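Local coordinates for uncharacterized protein (PDB 3P8A) that is of unknown function but, as a glyoxalase-like member of the VOC family, probably uses a pocket lined by its beta-sheets to bind a small molecule, at residues E104-K108 with R264-Y268; E71-V75 with F94-I98. All blocks are in the same frame, centred on the assembly; numbering follows the deposited sequence.

Contact 1. Residues E104-K108 with R264-Y268; sequences EQGFK and RGAIY
The junction between two mixed beta-sheets is where Phe-107 and Gln-105 meet Arg-264 and the residues after it, and it illustrates how a mostly apolar interface can be fastened at one margin by a polar pair. Ala-266 places its CB squarely above the ring of Phe-107, 3.5 Å from the ring centroid and close to the ring normal, a well-formed CH-pi contact. The same ring turns its rim toward Tyr-268. This is an edge-to-face pair, with the two centroids 5.1 Å apart and the planes at 63°, in which Phe-107 CZ stands over one face of the tyrosine. Near the ring plane, Phe-107 CE2 also has the carbonyl Ile-267 O at its edge, 3.5 Å away. The tyrosine hydroxyl finds its polar partner in His-30.

The eight-stranded sheet, with strands 24-31 and 106-113 adjacent at its middle, is consistent with two VOC-type modules placed side by side; strand 266-272 belongs to the second sheet. The short segments of strands 106-113 and 266-272 run nearly perpendicular, at 97°. Where they approach, glycine meets glycine: the CA atoms of Gly-106 and Gly-265 are only 4.0 Å apart. A water spans the gap beside them, accepting from Phe-107 N and standing 2.8 Å from Gly-265 O.

At the partly exposed margin, Arg-264 NH1 donates to Gln-105 OE1 over 2.8 Å, using a lone pair in the carbonyl plane, although the N-H points rather off line (136°). The amide and guanidinium planes are almost perpendicular. OE1 is gripped a second time by Asp-33 N, while Gln-105 NE2 bonds to a bound buffer molecule, so both ends of this amide are held.

Contact 2. Residues E71-V75 with F94-I98; sequences ELLDV and FATQI
Phe-94 opens the second segment with its ring turned toward strand 69-75; its principal neighbour there is Leu-73, with the Glu-71 carboxylate only at the limit of contact. Its CE1 atom lies 3.8 Å from Leu-73 CD2, and the two side chains cross at about a right angle. That same corner of the ring is 4.2 Å from Glu-71 OE2, with the carboxylate approaching obliquely and its plane turned 31° from that of the ring. Phe-94 holds CG between its backbone N and carbonyl carbon (chi1 76°), a position that brings the ring back to the strand; His-53 makes an edge-to-face pair with it elsewhere.

Ala-95 follows, and its part is modest. Its CA comes 4.2 Å from Leu-73 CD2, while its CB sits above the rim of one face of the Phe-94 ring.

Ile-98, on the short helix 97-100, completes the line. Ile-98 CD1 touches Leu-73 CD2 at 3.9 Å, so this one leucine methyl is met by the phenylalanine ring and by the isoleucine together. Leu-73 can offer its branch to both because CG is anti to the backbone N (chi1 -173°). Further along, Ile-98 CG2 lies 4.2 Å from Val-75 CG1, the two side chains sliding past each other in opposite directions.

In the glyoxalase-like domain this arrangement seats the segment leading into a short helix on one face of the sheet. No hydrogen bond joins the two segments. The polar ends on the strand are satisfied elsewhere: Glu-71 OE2 by Asn-60 and a bound glycerol, and Asp-74 OD2 by Leu-35 N. Cohesion between the segments therefore rests on the fit of methyl groups and ring, whereas the carboxylate near that ring is probably oriented mainly by its hydrogen bonds to Asn-60 and glycerol.

The centres of contacts 1 and 2 lie 11 Å apart, and both reach the eight-stranded sheet, where strand 24-31 runs between 69-75 and 106-113. Strand 69-75 is used from both faces: Leu-73 meets the helix-bearing segment in contact 2, whereas Leu-72 CD2 lies 3.8 Å from Tyr-268 OH of contact 1. His-30 joins the two sites, bonding through its backbone to Glu-71 and Leu-73 and through its ring to Tyr-268 OH and Arg-264 O. Each contact borders a bound small molecule, glycerol at Glu-71 and a buffer molecule at Gln-105; both probably came from the crystallisation liquor, although such ligands often mark pockets.

Contact 1. Residues E104-K108 with R264-Y268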
loop_
_atom_site.group_PDB
_atom_site.type_symbol
_atom_site.label_atom_id
_atom_site.label_comp_id
_atom_site.label_asym_id
_atom_site.label_seq_id
_atom_site.Cartn_x
_atom_site.Cartn_y
_atom_site.Cartn_z
ATOM N N GLU A 104 11.943 11.204 0.390
ATOM C CA GLU A 104 11.636 11.239 -1.038
ATOM C C GLU A 104 10.139 10.947 -1.161
ATOM O O GLU A 104 9.665 9.920 -0.678
ATOM C CB GLU A 104 12.442 10.180 -1.790
ATOM C CG GLU A 104 13.924 10.501 -1.915
ATOM C CD GLU A 104 14.821 9.316 -2.247
ATOM O OE1 GLU A 104 14.325 8.311 -2.808
ATOM O OE2 GLU A 104 16.034 9.405 -1.955
ATOM N N GLN A 105 9.398 11.862 -1.774
ATOM C CA GLN A 105 7.948 11.729 -1.952
ATOM C C GLN A 105 7.616 10.713 -3.043
ATOM O O GLN A 105 8.409 10.537 -3.965
ATOM C CB GLN A 105 7.347 13.087 -2.298
ATOM C CG GLN A 105 7.531 14.094 -1.178
ATOM C CD GLN A 105 6.967 15.431 -1.559
ATOM O OE1 GLN A 105 5.762 15.668 -1.485
ATOM N NE2 GLN A 105 7.816 16.301 -2.050
ATOM N N GLY A 106 6.453 10.076 -2.920
ATOM C CA GLY A 106 5.974 9.084 -3.868
ATOM C C GLY A 106 5.349 7.889 -3.194
ATOM O O GLY A 106 5.181 7.870 -1.965
ATOM N N PHE A 107 4.975 6.886 -4.005
ATOM C CA PHE A 107 4.418 5.648 -3.489
ATOM C C PHE A 107 5.454 4.962 -2.607
ATOM O O PHE A 107 6.626 4.847 -2.991
ATOM C CB PHE A 107 3.960 4.738 -4.629
ATOM C CG PHE A 107 2.747 5.214 -5.386
ATOM C CD1 PHE A 107 1.625 5.682 -4.709
ATOM C CD2 PHE A 107 2.685 5.097 -6.772
ATOM C CE1 PHE A 107 0.487 6.059 -5.402
ATOM C CE2 PHE A 107 1.532 5.452 -7.471
ATOM C CZ PHE A 107 0.448 5.963 -6.785
ATOM N N LYS A 108 5.045 4.592 -1.385
ATOM C CA LYS A 108 5.944 3.959 -0.413
ATOM C C LYS A 108 5.800 2.439 -0.352
ATOM O O LYS A 108 6.812 1.723 -0.231
ATOM C CB LYS A 108 5.732 4.541 0.994
ATOM C CG LYS A 108 6.074 6.042 1.133
ATOM C CD LYS A 108 7.589 6.347 1.101
ATOM C CE LYS A 108 8.044 6.971 -0.204
ATOM N NZ LYS A 108 9.548 6.920 -0.334
ATOM N N ARG A 264 3.781 14.514 -6.975
ATOM C CA ARG A 264 4.570 14.276 -5.763
ATOM C C ARG A 264 5.265 12.933 -5.756
ATOM O O ARG A 264 5.150 12.200 -4.771
ATOM C CB ARG A 264 3.689 14.445 -4.495
ATOM C CG ARG A 264 2.959 15.795 -4.397
ATOM C CD ARG A 264 3.869 16.914 -3.950
ATOM N NE ARG A 264 3.113 17.963 -3.268
ATOM C CZ ARG A 264 3.505 18.582 -2.160
ATOM N NH1 ARG A 264 4.652 18.251 -1.575
ATOM N NH2 ARG A 264 2.742 19.520 -1.612
ATOM N N GLY A 265 5.956 12.630 -6.852
ATOM C CA GLY A 265 6.752 11.417 -7.031
ATOM C C GLY A 265 6.009 10.148 -7.413
ATOM O O GLY A 265 6.639 9.097 -7.536
ATOM N N ALA A 266 4.685 10.224 -7.604
ATOM C CA ALA A 266 3.855 9.079 -7.957
ATOM C C ALA A 266 3.156 9.271 -9.307
ATOM O O ALA A 266 3.040 10.399 -9.796
ATOM C CB ALA A 266 2.833 8.813 -6.858
ATOM N N ILE A 267 2.785 8.166 -9.961
ATOM C CA ILE A 267 2.117 8.232 -11.264
ATOM C C ILE A 267 0.767 7.575 -11.143
ATOM O O ILE A 267 0.687 6.414 -10.744
ATOM C CB ILE A 267 2.946 7.637 -12.436
ATOM C CG1 ILE A 267 4.361 8.263 -12.490
ATOM C CG2 ILE A 267 2.197 7.797 -13.799
ATOM C CD1 ILE A 267 5.340 7.458 -13.216
ATOM N N TYR A 268 -0.289 8.340 -11.425
ATOM C CA TYR A 268 -1.652 7.809 -11.421
ATOM C C TYR A 268 -2.056 7.741 -12.889
ATOM O O TYR A 268 -2.125 8.781 -13.532
ATOM C CB TYR A 268 -2.597 8.713 -10.617
ATOM C CG TYR A 268 -2.295 8.750 -9.129
ATOM C CD1 TYR A 268 -3.018 7.965 -8.231
ATOM C CD2 TYR A 268 -1.286 9.566 -8.620
ATOM C CE1 TYR A 268 -2.738 7.985 -6.863
ATOM C CE2 TYR A 268 -0.997 9.592 -7.254
ATOM C CZ TYR A 268 -1.737 8.811 -6.376
ATOM O OH TYR A 268 -1.457 8.842 -5.026
HETATM O O HOH W 1 6.489 6.491 -6.542
#

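Contact 2. Residues E71-V75 with F94-I98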
loop_
_atom_site.group_PDB
_atom_site.type_symbol
_atom_site.label_atom_id
_atom_site.label_comp_id
_atom_site.label_asym_id
_atom_site.label_seq_id
_atom_site.Cartn_x
_atom_site.Cartn_y
_atom_site.Cartn_z
ATOM N N GLU A 71 -3.936 5.844 0.347
ATOM C CA GLU A 71 -3.586 6.489 1.587
ATOM C C GLU A 71 -2.514 7.515 1.299
ATOM O O GLU A 71 -1.406 7.164 0.903
ATOM C CB GLU A 71 -3.139 5.489 2.665
ATOM C CG GLU A 71 -2.950 6.161 4.020
ATOM C CD GLU A 71 -2.228 5.359 5.082
ATOM O OE1 GLU A 71 -1.557 4.367 4.724
ATOM O OE2 GLU A 71 -2.271 5.767 6.265
ATOM N N LEU A 72 -2.854 8.796 1.458
ATOM C CA LEU A 72 -1.875 9.870 1.302
ATOM C C LEU A 72 -1.361 10.082 2.703
ATOM O O LEU A 72 -2.158 10.197 3.615
ATOM C CB LEU A 72 -2.504 11.149 0.755
ATOM C CG LEU A 72 -3.270 11.071 -0.546
ATOM C CD1 LEU A 72 -3.503 12.430 -1.041
ATOM C CD2 LEU A 72 -2.533 10.228 -1.628
ATOM N N LEU A 73 -0.066 10.055 2.891
ATOM C CA LEU A 73 0.538 10.082 4.212
ATOM C C LEU A 73 1.545 11.186 4.359
ATOM O O LEU A 73 2.309 11.445 3.438
ATOM C CB LEU A 73 1.177 8.671 4.485
ATOM C CG LEU A 73 1.757 8.367 5.902
ATOM C CD1 LEU A 73 0.631 8.233 6.964
ATOM C CD2 LEU A 73 2.606 7.106 5.882
ATOM N N ASP A 74 1.556 11.855 5.540
ATOM C CA ASP A 74 2.545 12.886 5.852
ATOM C C ASP A 74 2.963 12.788 7.333
ATOM O O ASP A 74 2.324 12.095 8.104
ATOM C CB ASP A 74 2.005 14.280 5.516
ATOM C CG ASP A 74 3.012 15.442 5.441
ATOM O OD1 ASP A 74 4.254 15.181 5.467
ATOM O OD2 ASP A 74 2.568 16.587 5.251
ATOM N N VAL A 75 4.030 13.483 7.707
ATOM C CA VAL A 75 4.546 13.489 9.064
ATOM C C VAL A 75 4.314 14.844 9.726
ATOM O O VAL A 75 4.693 15.882 9.176
ATOM C CB VAL A 75 6.015 12.976 9.148
ATOM C CG1 VAL A 75 6.877 13.494 8.002
ATOM C CG2 VAL A 75 6.658 13.259 10.507
ATOM N N PHE A 94 5.347 0.967 8.142
ATOM C CA PHE A 94 4.989 1.769 6.974
ATOM C C PHE A 94 5.370 3.247 7.141
ATOM O O PHE A 94 5.920 3.823 6.208
ATOM C CB PHE A 94 3.500 1.610 6.605
ATOM C CG PHE A 94 2.571 2.365 7.518
ATOM C CD1 PHE A 94 2.072 3.606 7.155
ATOM C CD2 PHE A 94 2.259 1.870 8.782
ATOM C CE1 PHE A 94 1.258 4.332 8.033
ATOM C CE2 PHE A 94 1.478 2.610 9.670
ATOM C CZ PHE A 94 0.967 3.832 9.287
ATOM N N ALA A 95 5.109 3.862 8.323
ATOM C CA ALA A 95 5.377 5.294 8.544
ATOM C C ALA A 95 6.858 5.692 8.497
ATOM O O ALA A 95 7.203 6.704 7.910
ATOM C CB ALA A 95 4.744 5.748 9.852
ATOM N N THR A 96 7.723 4.888 9.110
ATOM C CA THR A 96 9.153 5.115 9.216
ATOM C C THR A 96 9.879 4.994 7.879
ATOM O O THR A 96 11.024 5.450 7.770
ATOM C CB THR A 96 9.765 4.281 10.375
ATOM O OG1 THR A 96 9.471 2.907 10.173
ATOM C CG2 THR A 96 9.228 4.680 11.761
ATOM N N GLN A 97 9.205 4.432 6.834
ATOM C CA GLN A 97 9.742 4.342 5.467
ATOM C C GLN A 97 10.017 5.737 4.950
ATOM O O GLN A 97 10.962 5.907 4.177
ATOM C CB GLN A 97 8.757 3.662 4.495
ATOM C CG GLN A 97 8.639 2.170 4.689
ATOM C CD GLN A 97 7.835 1.557 3.574
ATOM O OE1 GLN A 97 8.162 1.685 2.385
ATOM N NE2 GLN A 97 6.786 0.849 3.931
ATOM N N ILE A 98 9.222 6.738 5.411
ATOM C CA ILE A 98 9.370 8.180 5.067
ATOM C C ILE A 98 10.808 8.612 5.414
ATOM O O ILE A 98 11.500 9.189 4.571
ATOM C CB ILE A 98 8.299 9.082 5.765
ATOM C CG1 ILE A 98 6.879 8.760 5.264
ATOM C CG2 ILE A 98 8.592 10.595 5.537
ATOM C CD1 ILE A 98 5.714 9.475 6.090
#